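Local coordinates for glucan-binding protein C, GbpC (PDB 5UQZ) that probably binds glucan as a cell-wall-anchored protein of Streptococcus mutans and mediates both sucrose-independent and sucrose-dependent adherence, at residues 108-113 / 123-128; 97-100 / 104-107. All coordinates share one frame; numbering follows the deposited sequence.

Contact 1 (108-113 / 123-128); sequences SDFTQA and WFKMKV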
loop_
_atom_site.group_PDB
_atom_site.type_symbol
_atom_site.label_atom_id
_atom_site.label_comp_id
_atom_site.label_asym_id
_atom_site.label_seq_id
_atom_site.Cartn_x
_atom_site.Cartn_y
_atom_site.Cartn_z
ATOM N N SER A 108 15.498 22.351 -15.649
ATOM C CA SER A 108 16.705 22.578 -14.868
ATOM C C SER A 108 16.745 21.779 -13.569
ATOM O O SER A 108 17.795 21.715 -12.935
ATOM C CB SER A 108 16.818 24.082 -14.546
ATOM O OG SER A 108 15.652 24.531 -13.874
ATOM N N ASP A 109 15.641 21.148 -13.180
ATOM C CA ASP A 109 15.605 20.264 -12.023
ATOM C C ASP A 109 16.060 18.848 -12.325
ATOM O O ASP A 109 16.083 18.019 -11.411
ATOM C CB ASP A 109 14.174 20.187 -11.478
ATOM C CG ASP A 109 13.736 21.497 -10.861
ATOM O OD1 ASP A 109 14.589 22.210 -10.307
ATOM O OD2 ASP A 109 12.526 21.812 -10.921
ATOM N N PHE A 110 16.408 18.546 -13.573
ATOM C CA PHE A 110 16.736 17.178 -13.965
ATOM C C PHE A 110 18.094 17.145 -14.678
ATOM O O PHE A 110 18.539 18.125 -15.289
ATOM C CB PHE A 110 15.668 16.634 -14.907
ATOM C CG PHE A 110 14.332 16.552 -14.228
ATOM C CD1 PHE A 110 14.021 15.478 -13.371
ATOM C CD2 PHE A 110 13.415 17.598 -14.346
ATOM C CE1 PHE A 110 12.836 15.440 -12.668
ATOM C CE2 PHE A 110 12.225 17.563 -13.664
ATOM C CZ PHE A 110 11.918 16.489 -12.827
ATOM N N THR A 111 18.729 15.988 -14.625
ATOM C CA THR A 111 20.006 15.778 -15.287
ATOM C C THR A 111 20.080 14.364 -15.833
ATOM O O THR A 111 19.536 13.426 -15.243
ATOM C CB THR A 111 21.177 16.037 -14.311
ATOM O OG1 THR A 111 22.405 15.761 -14.995
ATOM C CG2 THR A 111 21.113 15.188 -13.060
ATOM N N GLN A 112 20.787 14.197 -16.945
ATOM C CA GLN A 112 20.989 12.891 -17.549
ATOM C C GLN A 112 21.974 12.037 -16.781
ATOM O O GLN A 112 21.972 10.816 -16.971
ATOM C CB GLN A 112 21.402 13.054 -19.015
ATOM C CG GLN A 112 20.284 13.743 -19.840
ATOM C CD GLN A 112 20.665 13.961 -21.278
ATOM O OE1 GLN A 112 21.415 13.163 -21.840
ATOM N NE2 GLN A 112 20.095 14.964 -21.934
ATOM N N ALA A 113 22.852 12.634 -15.987
ATOM C CA ALA A 113 23.849 11.886 -15.239
ATOM C C ALA A 113 23.333 11.624 -13.818
ATOM O O ALA A 113 23.059 12.560 -13.058
ATOM C CB ALA A 113 25.146 12.691 -15.180
ATOM N N TRP A 123 15.764 9.373 -7.323
ATOM C CA TRP A 123 14.610 10.089 -7.877
ATOM C C TRP A 123 14.837 10.356 -9.357
ATOM O O TRP A 123 15.937 10.788 -9.747
ATOM C CB TRP A 123 14.459 11.436 -7.163
ATOM C CG TRP A 123 13.899 11.401 -5.789
ATOM C CD1 TRP A 123 14.595 11.161 -4.612
ATOM C CD2 TRP A 123 12.552 11.684 -5.398
ATOM N NE1 TRP A 123 13.745 11.278 -3.531
ATOM C CE2 TRP A 123 12.490 11.602 -3.985
ATOM C CE3 TRP A 123 11.397 11.997 -6.109
ATOM C CZ2 TRP A 123 11.317 11.839 -3.292
ATOM C CZ3 TRP A 123 10.236 12.220 -5.430
ATOM C CH2 TRP A 123 10.198 12.131 -4.033
ATOM N N PHE A 124 13.785 10.184 -10.150
ATOM C CA PHE A 124 13.884 10.443 -11.576
ATOM C C PHE A 124 12.492 10.616 -12.150
ATOM O O PHE A 124 11.495 10.253 -11.523
ATOM C CB PHE A 124 14.645 9.335 -12.344
ATOM C CG PHE A 124 14.178 7.937 -12.054
ATOM C CD1 PHE A 124 13.080 7.394 -12.701
ATOM C CD2 PHE A 124 14.865 7.165 -11.128
ATOM C CE1 PHE A 124 12.685 6.062 -12.423
ATOM C CE2 PHE A 124 14.471 5.868 -10.855
ATOM C CZ PHE A 124 13.378 5.333 -11.519
ATOM N N LYS A 125 12.432 11.173 -13.355
ATOM C CA LYS A 125 11.194 11.241 -14.111
ATOM C C LYS A 125 11.176 10.085 -15.095
ATOM O O LYS A 125 12.153 9.852 -15.798
ATOM C CB LYS A 125 11.197 12.569 -14.882
ATOM C CG LYS A 125 9.941 12.969 -15.581
ATOM C CD LYS A 125 10.190 14.003 -16.689
ATOM C CE LYS A 125 10.839 15.223 -16.148
ATOM N NZ LYS A 125 10.794 16.344 -17.156
ATOM N N MET A 126 10.080 9.352 -15.114
ATOM C CA MET A 126 9.872 8.360 -16.157
ATOM C C MET A 126 9.127 8.980 -17.324
ATOM O O MET A 126 8.390 9.962 -17.172
ATOM C CB MET A 126 9.045 7.190 -15.624
ATOM C CG MET A 126 9.817 6.279 -14.670
ATOM S SD MET A 126 8.882 4.885 -14.068
ATOM C CE MET A 126 9.030 3.748 -15.428
ATOM N N LYS A 127 9.361 8.420 -18.516
ATOM C CA LYS A 127 8.767 8.885 -19.759
ATOM C C LYS A 127 7.907 7.758 -20.321
ATOM O O LYS A 127 8.345 6.590 -20.376
ATOM C CB LYS A 127 9.933 9.213 -20.717
ATOM C CG LYS A 127 9.461 9.621 -22.102
ATOM C CD LYS A 127 10.631 10.150 -22.934
ATOM C CE LYS A 127 10.175 10.441 -24.353
ATOM N NZ LYS A 127 11.292 10.901 -25.213
ATOM N N VAL A 128 6.699 8.102 -20.743
ATOM C CA VAL A 128 5.783 7.088 -21.261
ATOM C C VAL A 128 6.461 6.287 -22.368
ATOM O O VAL A 128 7.052 6.861 -23.299
ATOM C CB VAL A 128 4.497 7.748 -21.774
ATOM C CG1 VAL A 128 3.707 6.774 -22.667
ATOM C CG2 VAL A 128 3.632 8.207 -20.605
#

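Contact 2 (97-100 / 104-107); sequences LQQY and NYTA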
loop_
_atom_site.group_PDB
_atom_site.type_symbol
_atom_site.label_atom_id
_atom_site.label_comp_id
_atom_site.label_asym_id
_atom_site.label_seq_id
_atom_site.Cartn_x
_atom_site.Cartn_y
_atom_site.Cartn_z
ATOM N N LEU A 97 1.546 15.666 -1.893
ATOM C CA LEU A 97 0.915 15.933 -3.180
ATOM C C LEU A 97 1.633 17.017 -3.946
ATOM O O LEU A 97 1.778 16.905 -5.170
ATOM C CB LEU A 97 -0.553 16.270 -3.032
ATOM C CG LEU A 97 -1.438 15.114 -2.540
ATOM C CD1 LEU A 97 -2.900 15.466 -2.614
ATOM C CD2 LEU A 97 -1.143 13.839 -3.343
ATOM N N GLN A 98 2.156 18.029 -3.248
ATOM C CA GLN A 98 2.940 19.044 -3.945
ATOM C C GLN A 98 4.289 18.507 -4.387
ATOM O O GLN A 98 4.796 18.919 -5.435
ATOM C CB GLN A 98 3.162 20.271 -3.081
ATOM C CG GLN A 98 1.908 21.133 -2.848
ATOM C CD GLN A 98 1.225 21.693 -4.130
ATOM O OE1 GLN A 98 1.735 21.613 -5.247
ATOM N NE2 GLN A 98 0.050 22.278 -3.936
ATOM N N GLN A 99 4.907 17.623 -3.597
ATOM C CA GLN A 99 6.164 17.022 -4.022
ATOM C C GLN A 99 6.014 16.283 -5.340
ATOM O O GLN A 99 6.976 16.198 -6.106
ATOM C CB GLN A 99 6.638 16.072 -2.941
ATOM C CG GLN A 99 8.022 15.600 -3.088
ATOM C CD GLN A 99 8.489 14.960 -1.796
ATOM O OE1 GLN A 99 8.144 15.419 -0.688
ATOM N NE2 GLN A 99 9.254 13.916 -1.919
ATOM N N TYR A 100 4.831 15.727 -5.609
ATOM C CA TYR A 100 4.595 15.019 -6.852
ATOM C C TYR A 100 3.824 15.865 -7.850
ATOM O O TYR A 100 3.382 15.341 -8.876
ATOM C CB TYR A 100 3.904 13.685 -6.588
ATOM C CG TYR A 100 4.900 12.672 -6.028
ATOM C CD1 TYR A 100 5.653 11.859 -6.892
ATOM C CD2 TYR A 100 5.132 12.584 -4.661
ATOM C CE1 TYR A 100 6.551 10.945 -6.381
ATOM C CE2 TYR A 100 6.027 11.679 -4.142
ATOM C CZ TYR A 100 6.775 10.877 -5.017
ATOM O OH TYR A 100 7.653 9.952 -4.513
ATOM N N ASN A 104 5.426 21.775 -10.790
ATOM C CA ASN A 104 6.328 22.555 -9.946
ATOM C C ASN A 104 7.799 22.240 -10.195
ATOM O O ASN A 104 8.664 22.671 -9.427
ATOM C CB ASN A 104 6.010 22.279 -8.474
ATOM C CG ASN A 104 4.693 22.884 -8.033
ATOM O OD1 ASN A 104 4.178 23.794 -8.667
ATOM N ND2 ASN A 104 4.163 22.397 -6.921
ATOM N N TYR A 105 8.096 21.475 -11.224
ATOM C CA TYR A 105 9.451 21.135 -11.621
ATOM C C TYR A 105 9.650 21.615 -13.045
ATOM O O TYR A 105 8.690 21.701 -13.823
ATOM C CB TYR A 105 9.688 19.619 -11.545
ATOM C CG TYR A 105 9.576 19.028 -10.158
ATOM C CD1 TYR A 105 8.332 18.760 -9.576
ATOM C CD2 TYR A 105 10.691 18.676 -9.462
ATOM C CE1 TYR A 105 8.222 18.180 -8.313
ATOM C CE2 TYR A 105 10.623 18.140 -8.200
ATOM C CZ TYR A 105 9.373 17.866 -7.633
ATOM O OH TYR A 105 9.332 17.274 -6.387
ATOM N N THR A 106 10.879 21.986 -13.362
ATOM C CA THR A 106 11.228 22.425 -14.712
ATOM C C THR A 106 12.450 21.643 -15.174
ATOM O O THR A 106 13.054 20.873 -14.415
ATOM C CB THR A 106 11.533 23.929 -14.812
ATOM O OG1 THR A 106 12.674 24.217 -14.018
ATOM C CG2 THR A 106 10.348 24.770 -14.316
ATOM N N ALA A 107 12.835 21.858 -16.432
ATOM C CA ALA A 107 13.926 21.073 -17.014
ATOM C C ALA A 107 15.211 21.175 -16.197
ATOM O O ALA A 107 15.950 20.184 -16.053
ATOM C CB ALA A 107 14.191 21.558 -18.444
HETATM O O HOH W 1 6.026 21.182 -5.672
#

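Contact 1 (108-113 / 123-128)
F110 and K125 form a cation-pi contact between two antiparallel sheets: F110 begins the short strand 110-111, whose partner is strand 82-83, while K125 lies on strand 122-127, an outer member of a four-stranded sheet. The strands bearing these two residues are not direct neighbours. The closest alpha carbons, CA of F110 and CA of F124, are 7.7 Å apart, and the chain around 81-84 supplies backbone partners to both sides, with T111 bonded to Y82, W123 to L83 and K125 to Q81. Side chains therefore bridge the gap, both leaving the backbone toward the opposite segment. The two side chains cross at about a right angle, and the lysine bends at CG-CD (chi3 -58°), which carries its end across one face of the phenyl group. Its CE sits nearly over the middle, 3.7 Å from the F110 ring centroid and 13° off the ring normal, a CH-pi contact. NZ of K125 lies farther from that centroid, at 4.3 Å and 26° off the normal, so the ammonium is over the same face but less centred. Nearer the backbone, CB of K125 is 4.0 Å from CE1 of F110. Since CE, next to the charged nitrogen, makes the closest approach, the contact joins hydrophobic packing to an electrostatic attraction, and the pi face probably stabilises the ammonium at this surface without neutralising its charge.

Contact 2 (97-100 / 104-107)
N104 opens the return segment and points its side chain back at Q98 on helix 96-99. Its ND2 lies 3.1 Å from OE1 of Q98, but the N-H...O angle of 125° makes this a weak bond. Q98 reaches it by folding at CB-CG (chi2 -59°): its CB heads neither to nor from the other segment, whereas the amide end comes nearer. The two amide planes are only modestly tilted against each other. OE1 of Q98 also bonds to ND2 of N101, within the turn. The same ND2 of N104 has a water 2.6 Å away, a distance short for an N-H...O bond, and that water in turn lies 2.6 Å from the backbone O of Q98, so N104 may also reach the main chain of this helical residue through water.

Y105 follows with the firmer link. Its OH donates to the backbone O of Q99 at 2.6 Å, arriving in the carbonyl plane on a lone pair, with a C=O...OH angle of 138°. Q99 O also sits at the ring edge, 3.2 Å from CE1 of Y105, while CG of Q99 lies 3.9 Å from the phenol oxygen. The ring is packed by H91, which stacks on it, and by L169, as well as bonded through its hydroxyl. Beyond it, T106 uses its backbone N to bond with OD2 of D109. With Y100 the first residue to leave helical angles, these contacts describe a helix C-terminus where the carbonyl of Q99 takes the Y105 hydroxyl, that of Q98 lies beside a water, and the loop turns back alongside.

From the N terminus, the chain leaves helix 96-99, turns, and closes contact 2 across just three intervening residues. It then enters the 3-10 turn at 108-109 and strand 110-111, and a nine-residue excursion returns as strand 122-127 to close contact 1. The two loops are thus consecutive, neither nested nor crossed, with centres about 12 Å apart. They also pack together: CE2 of F110 lies 3.9 Å from CB of Y105, and CH2 of W123 lies 3.4 Å from OH of Y100. Together they tie helix 96-99 and the loop after it to the two-stranded sheet and to the edge of the four-stranded one.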